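Local coordinates for HMG-CoA Lyase (Bacillus subtilis subsp. subtilis, PDB 1YDO), which belongs to the HMGL-like family of TIM-barrel proteins and pairs with a second copy of itself, at residues H209-T214 against G238-A243; T214-M219 against G248-E253; N218-L223 against V256-Q261. All blocks are in the same frame, centred on the assembly; numbering follows the deposited sequence.

How the interactions relate
From the N terminus, strand 204-207 leads into loop 209-214, helix 215-225, strand 229-232, segment 238-243 with its short strand 239-240, and finally helix 252-261. Interaction 1 closes a loop of 23 residues, joining loop 209-214 to segment 238-243. Interaction 2 closes 28, joining the start of helix 215-225 to the approach to helix 252-261; interaction 3 closes 32 and joins the two helices themselves. Interaction 1 crosses the other two, since their segments alternate along the chain. It shares Thr214 with interaction 2, and Asp210 packs on Ala215. Interactions 2 and 3 share Asn218 and Met219 and meet where Leu216 CG lies 4.0 Å from Met258 SE. Each also touches the second subunit.

Interaction 1: H209-T214 against G238-A243; sequences HDTRGT and GGCPYA
Thr211 meets Cys240 and Ala243 in a small buried contact of 111 Å², with the CA atoms of Thr211 and Cys240 7.0 Å apart. Its CB is aimed at segment 238-243, but the branches beyond it make the approach. With chi1 at -63°, OG1 is anti to the carbonyl carbon and CG2 anti to the backbone N, which sends the two branches to different partners. The hydroxyl branch comes first: Thr211 OG1 lies 3.6 Å from Cys240 CB and 3.8 Å from Cys240 SG, beside the thiol-bearing carbon. Its hydrogen bond goes to Ser247 O, so the approach to Cys240 is one of packing. The methyl branch is looser, Thr211 CG2 standing 4.5 Å from Ala243 CB, and the same residue also packs on Val295 of the second subunit.

Cys240 and Ala243 can share one threonine because they are the ends of a type I beta turn, closed by Ala243 N to Cys240 O at 3.0 Å. On the other side the chain bends at Asp210 through an inverse gamma turn. In the TIM barrel the contact joins the loop after strand 204-207 to the connection after its parallel neighbour, strand 229-232, which includes the short strand 239-240. No hydrogen bond spans the two segments; their join is one of van der Waals fit, while the threonine's polar end is satisfied by Ser247.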
# COMPACT_ATOMS: atom_id res chain seq x y z
N HIS A 209 0.73 10.62 -0.63
CA HIS A 209 1.29 10.31 0.69
C HIS A 209 0.56 9.07 1.20
O HIS A 209 -0.64 9.12 1.41
CB HIS A 209 1.07 11.48 1.65
CG HIS A 209 2.08 12.58 1.52
ND1 HIS A 209 1.99 13.76 2.21
CD2 HIS A 209 3.21 12.66 0.77
CE1 HIS A 209 3.02 14.53 1.89
NE2 HIS A 209 3.77 13.89 1.02
N ASP A 210 1.25 7.95 1.41
CA ASP A 210 0.49 6.81 1.89
C ASP A 210 0.43 6.74 3.40
O ASP A 210 0.73 5.71 4.01
CB ASP A 210 0.98 5.47 1.31
CG ASP A 210 2.35 5.09 1.78
OD1 ASP A 210 3.23 5.98 1.76
OD2 ASP A 210 2.55 3.91 2.15
N THR A 211 0.05 7.86 4.01
CA THR A 211 -0.11 7.92 5.44
C THR A 211 -1.21 6.91 5.79
O THR A 211 -1.22 6.36 6.88
CB THR A 211 -0.56 9.31 5.87
OG1 THR A 211 0.45 10.27 5.53
CG2 THR A 211 -0.81 9.34 7.36
N ARG A 212 -2.11 6.66 4.85
CA ARG A 212 -3.18 5.70 5.06
C ARG A 212 -2.92 4.44 4.22
O ARG A 212 -3.79 3.58 4.08
CB ARG A 212 -4.53 6.31 4.69
CG ARG A 212 -5.33 6.79 5.89
CD ARG A 212 -4.59 7.84 6.71
NE ARG A 212 -5.34 8.19 7.92
CZ ARG A 212 -6.37 9.03 7.94
NH1 ARG A 212 -6.77 9.63 6.83
NH2 ARG A 212 -7.00 9.27 9.08
N GLY A 213 -1.72 4.36 3.68
CA GLY A 213 -1.33 3.23 2.86
C GLY A 213 -2.19 3.05 1.62
O GLY A 213 -2.44 1.92 1.22
N THR A 214 -2.63 4.14 1.00
CA THR A 214 -3.46 4.02 -0.19
C THR A 214 -2.79 4.61 -1.40
O THR A 214 -3.38 4.66 -2.47
CB THR A 214 -4.85 4.68 0.01
OG1 THR A 214 -4.68 6.01 0.50
CG2 THR A 214 -5.69 3.91 1.02
N GLY A 238 10.51 10.82 5.30
CA GLY A 238 9.56 11.89 5.55
C GLY A 238 8.26 11.44 6.18
O GLY A 238 7.44 10.77 5.54
N GLY A 239 8.07 11.84 7.43
CA GLY A 239 6.85 11.50 8.13
C GLY A 239 5.82 12.58 7.88
O GLY A 239 6.15 13.64 7.35
N CYS A 240 4.58 12.30 8.24
CA CYS A 240 3.50 13.27 8.06
C CYS A 240 3.39 14.12 9.33
O CYS A 240 3.13 13.59 10.41
CB CYS A 240 2.18 12.55 7.79
SG CYS A 240 0.82 13.63 7.29
N PRO A 241 3.61 15.44 9.22
CA PRO A 241 3.54 16.34 10.38
C PRO A 241 2.14 16.40 10.98
O PRO A 241 1.98 16.68 12.17
CB PRO A 241 3.99 17.68 9.81
CG PRO A 241 3.54 17.61 8.39
CD PRO A 241 3.91 16.20 7.99
N TYR A 242 1.13 16.12 10.16
CA TYR A 242 -0.26 16.12 10.60
C TYR A 242 -0.53 14.87 11.45
O TYR A 242 -1.44 14.86 12.28
CB TYR A 242 -1.19 16.16 9.38
CG TYR A 242 -2.66 16.34 9.71
CD1 TYR A 242 -3.10 17.42 10.50
CD2 TYR A 242 -3.63 15.46 9.19
CE1 TYR A 242 -4.47 17.60 10.78
CE2 TYR A 242 -5.00 15.64 9.46
CZ TYR A 242 -5.41 16.71 10.26
OH TYR A 242 -6.75 16.90 10.51
N ALA A 243 0.27 13.83 11.24
CA ALA A 243 0.13 12.58 11.99
C ALA A 243 1.50 11.94 12.21
O ALA A 243 1.96 11.13 11.40
CB ALA A 243 -0.78 11.61 11.23

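Interaction 2: T214-M219 against G248-E253; sequences TALANM and GNAATE
The carbonyl O of Ala183 is gripped twice, by Thr214 OG1 and by Asn218 ND2; both donors come from the start of helix 215-225, where Ala215 and Leu216 meet Ala250, consistent with Ala183 O fixing that end. Within the first turn Asn218 N bonds to Thr214 O at 2.8 Å, placing Thr214 at the N-cap, although its side chain makes no capping bond. Across the contact the touching groups are all apolar. Ala215 CB meets Ala250 CB methyl to methyl at 3.7 Å. Leu216, its CB pointing neither at nor away from 248-253, swings CD1 toward Ala250 through chi1 of -94° and chi2 of 49°, to 4.2 Å from Ala250 CB. Ala250 CB therefore meets both Ala215 and Leu216.

The same leucine packs on Ile255 of helix 252-261 and on Gly213 of the second subunit. Ala250 is placed by backbone hydrogen bonding to Ser233, and Ala251 is that helix's N-cap. Thr252 OG1 is hydrogen-bonded to Glu11 OE2, tying the helix start to strand 8-11. The contact joins the start of helix 215-225 to the loop leading into helix 252-261, beyond strand 229-232 and the short strand 239-240, as in successive beta-alpha units of a TIM barrel.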
# COMPACT_ATOMS: atom_id res chain seq x y z
N THR A 214 -2.63 4.14 1.00
CA THR A 214 -3.46 4.02 -0.19
C THR A 214 -2.79 4.61 -1.40
O THR A 214 -3.38 4.66 -2.47
CB THR A 214 -4.85 4.68 0.01
OG1 THR A 214 -4.68 6.01 0.50
CG2 THR A 214 -5.69 3.91 1.02
N ALA A 215 -1.54 5.02 -1.22
CA ALA A 215 -0.76 5.62 -2.30
C ALA A 215 -0.74 4.83 -3.59
O ALA A 215 -1.22 5.29 -4.62
CB ALA A 215 0.66 5.86 -1.84
N LEU A 216 -0.14 3.65 -3.54
CA LEU A 216 -0.04 2.83 -4.72
C LEU A 216 -1.41 2.57 -5.33
O LEU A 216 -1.55 2.52 -6.55
CB LEU A 216 0.67 1.53 -4.38
CG LEU A 216 2.18 1.48 -4.62
CD1 LEU A 216 2.87 2.68 -4.03
CD2 LEU A 216 2.72 0.21 -4.03
N ALA A 217 -2.42 2.43 -4.48
CA ALA A 217 -3.79 2.19 -4.93
C ALA A 217 -4.25 3.39 -5.74
O ALA A 217 -4.80 3.25 -6.83
CB ALA A 217 -4.70 2.00 -3.75
N ASN A 218 -4.04 4.57 -5.20
CA ASN A 218 -4.42 5.76 -5.92
C ASN A 218 -3.61 5.85 -7.19
O ASN A 218 -4.08 6.34 -8.21
CB ASN A 218 -4.19 7.00 -5.06
CG ASN A 218 -5.04 7.01 -3.81
OD1 ASN A 218 -6.21 6.63 -3.85
ND2 ASN A 218 -4.47 7.44 -2.70
N MSE A 219 -2.38 5.37 -7.15
CA MSE A 219 -1.54 5.45 -8.33
C MSE A 219 -2.10 4.64 -9.48
O MSE A 219 -2.04 5.06 -10.63
CB MSE A 219 -0.17 4.95 -7.99
CG MSE A 219 0.86 5.48 -8.90
SE MSE A 219 2.49 5.28 -7.97
CE MSE A 219 2.19 6.52 -6.48
N GLY A 248 5.09 9.03 5.18
CA GLY A 248 4.72 10.19 4.40
C GLY A 248 4.42 9.83 2.96
O GLY A 248 3.37 9.25 2.66
N ASN A 249 5.33 10.18 2.06
CA ASN A 249 5.13 9.87 0.65
C ASN A 249 5.42 8.41 0.36
O ASN A 249 6.10 7.73 1.12
CB ASN A 249 6.03 10.74 -0.23
CG ASN A 249 7.01 11.54 0.57
OD1 ASN A 249 7.79 10.99 1.35
ND2 ASN A 249 6.98 12.86 0.40
N ALA A 250 4.90 7.95 -0.76
CA ALA A 250 5.08 6.57 -1.17
C ALA A 250 6.55 6.28 -1.41
O ALA A 250 7.27 7.10 -1.96
CB ALA A 250 4.28 6.30 -2.44
N ALA A 251 6.98 5.10 -1.00
CA ALA A 251 8.36 4.68 -1.17
C ALA A 251 8.69 4.52 -2.64
O ALA A 251 8.10 3.69 -3.33
CB ALA A 251 8.58 3.37 -0.45
N THR A 252 9.64 5.30 -3.13
CA THR A 252 10.03 5.24 -4.53
C THR A 252 10.23 3.82 -5.03
O THR A 252 9.74 3.48 -6.09
CB THR A 252 11.34 5.99 -4.78
OG1 THR A 252 11.18 7.36 -4.40
CG2 THR A 252 11.72 5.92 -6.24
N GLU A 253 10.96 2.99 -4.29
CA GLU A 253 11.19 1.63 -4.73
C GLU A 253 9.89 0.85 -4.84
O GLU A 253 9.73 0.05 -5.75
CB GLU A 253 12.17 0.91 -3.81
CG GLU A 253 11.80 0.96 -2.34
CD GLU A 253 12.19 2.26 -1.67
OE1 GLU A 253 12.50 2.25 -0.46
OE2 GLU A 253 12.20 3.30 -2.36

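Interaction 3: N218-L223 against V256-Q261; sequences NMVTAL and VYMLEQ
Two helical segments face each other at a wide backbone spacing, the nearest CA atoms being those of Val220 and Leu259 at 9.3 Å, and side chains must bridge it. Two pairs do so. Leu223 and Leu259 make the closer one, with Leu223 CD1 3.5 Å from Leu259 CD2, one methyl against another, their side chains crossing at a slant. In both leucines CG is anti to the carbonyl carbon and lies beside the backbone N. For Leu259, whose CB points neither at nor away from the other helix, this torsion (chi1 -72°) and the one after it carry the CD2 branch across.

Val220 and Met258, the latter present as selenomethionine, form the second pair: Val220 CG2 lies 4.3 Å from Met258 SE. Met258 reaches this far because its chain is nearly fully extended as far as the selenium, chi1 -177° and chi2 -169°, before CE turns off. Met219, also selenomethionine, lies just beyond contact distance, its SE 4.6 Å from Met258 CE.

In the TIM barrel, helix 215-225 is the crossover between the parallel strands 204-207 and 229-232, while helix 252-261 comes after the latter, beyond the short strand 239-240. Accordingly Met219, Ala222 and Leu223 of the crossover helix touch Phe230 on strand 229-232. Helix 252-261 has another neighbour in helix 270-284, where Val256 packs on Leu270 and Leu273.

The 176 Å² buried here involves no hydrogen bond between the segments. The same apolar residues extend into the dimer contact, where Val220 packs on Pro185 and Met258 on Thr214, both of the second subunit.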
# COMPACT_ATOMS: atom_id res chain seq x y z
N ASN A 218 -4.04 4.57 -5.20
CA ASN A 218 -4.42 5.76 -5.92
C ASN A 218 -3.61 5.85 -7.19
O ASN A 218 -4.08 6.34 -8.21
CB ASN A 218 -4.19 7.00 -5.06
CG ASN A 218 -5.04 7.01 -3.81
OD1 ASN A 218 -6.21 6.63 -3.85
ND2 ASN A 218 -4.47 7.44 -2.70
N MSE A 219 -2.38 5.37 -7.15
CA MSE A 219 -1.54 5.45 -8.33
C MSE A 219 -2.10 4.64 -9.48
O MSE A 219 -2.04 5.06 -10.63
CB MSE A 219 -0.17 4.95 -7.99
CG MSE A 219 0.86 5.48 -8.90
SE MSE A 219 2.49 5.28 -7.97
CE MSE A 219 2.19 6.52 -6.48
N VAL A 220 -2.65 3.46 -9.17
CA VAL A 220 -3.21 2.63 -10.20
C VAL A 220 -4.34 3.36 -10.90
O VAL A 220 -4.39 3.41 -12.12
CB VAL A 220 -3.74 1.31 -9.63
CG1 VAL A 220 -4.54 0.56 -10.69
CG2 VAL A 220 -2.57 0.45 -9.16
N THR A 221 -5.24 3.94 -10.11
CA THR A 221 -6.36 4.70 -10.67
C THR A 221 -5.82 5.80 -11.59
O THR A 221 -6.32 5.99 -12.69
CB THR A 221 -7.19 5.34 -9.56
OG1 THR A 221 -7.70 4.32 -8.70
CG2 THR A 221 -8.36 6.12 -10.15
N ALA A 222 -4.79 6.51 -11.13
CA ALA A 222 -4.19 7.56 -11.93
C ALA A 222 -3.58 6.96 -13.20
O ALA A 222 -3.78 7.47 -14.30
CB ALA A 222 -3.13 8.29 -11.12
N LEU A 223 -2.83 5.87 -13.07
CA LEU A 223 -2.24 5.25 -14.24
C LEU A 223 -3.30 4.96 -15.28
O LEU A 223 -3.04 4.99 -16.48
CB LEU A 223 -1.54 3.95 -13.87
CG LEU A 223 -0.10 4.10 -13.40
CD1 LEU A 223 0.35 2.79 -12.81
CD2 LEU A 223 0.79 4.52 -14.55
N VAL A 256 8.46 1.96 -8.05
CA VAL A 256 9.22 1.43 -9.17
C VAL A 256 8.96 -0.06 -9.32
O VAL A 256 8.82 -0.55 -10.43
CB VAL A 256 10.74 1.63 -8.97
CG1 VAL A 256 11.50 0.95 -10.08
CG2 VAL A 256 11.06 3.11 -8.94
N TYR A 257 8.88 -0.77 -8.21
CA TYR A 257 8.66 -2.20 -8.28
C TYR A 257 7.33 -2.54 -8.91
O TYR A 257 7.27 -3.23 -9.93
CB TYR A 257 8.72 -2.83 -6.89
CG TYR A 257 8.23 -4.27 -6.84
CD1 TYR A 257 6.89 -4.57 -6.59
CD2 TYR A 257 9.10 -5.33 -7.07
CE1 TYR A 257 6.42 -5.89 -6.59
CE2 TYR A 257 8.65 -6.65 -7.06
CZ TYR A 257 7.31 -6.93 -6.82
OH TYR A 257 6.86 -8.23 -6.82
N MSE A 258 6.26 -2.07 -8.30
CA MSE A 258 4.95 -2.39 -8.82
C MSE A 258 4.81 -2.05 -10.30
O MSE A 258 4.22 -2.81 -11.06
CB MSE A 258 3.88 -1.66 -8.04
CG MSE A 258 2.51 -2.03 -8.51
SE MSE A 258 1.23 -0.86 -7.75
CE MSE A 258 1.80 0.79 -8.59
N LEU A 259 5.36 -0.92 -10.69
CA LEU A 259 5.29 -0.51 -12.08
C LEU A 259 6.01 -1.51 -12.96
O LEU A 259 5.54 -1.82 -14.05
CB LEU A 259 5.88 0.88 -12.26
CG LEU A 259 5.03 2.03 -11.70
CD1 LEU A 259 5.86 3.31 -11.66
CD2 LEU A 259 3.79 2.20 -12.55
N GLU A 260 7.13 -2.03 -12.49
CA GLU A 260 7.89 -3.00 -13.27
C GLU A 260 7.12 -4.27 -13.50
O GLU A 260 7.04 -4.78 -14.61
CB GLU A 260 9.22 -3.32 -12.59
CG GLU A 260 10.27 -2.24 -12.75
CD GLU A 260 10.57 -1.93 -14.21
OE1 GLU A 260 10.93 -2.88 -14.94
OE2 GLU A 260 10.45 -0.75 -14.62
N GLN A 261 6.54 -4.80 -12.43
CA GLN A 261 5.77 -6.02 -12.55
C GLN A 261 4.62 -5.83 -13.53
O GLN A 261 4.17 -6.78 -14.16
CB GLN A 261 5.21 -6.41 -11.19
CG GLN A 261 6.26 -6.50 -10.12
CD GLN A 261 7.38 -7.43 -10.52
OE1 GLN A 261 7.16 -8.62 -10.74
NE2 GLN A 261 8.59 -6.89 -10.62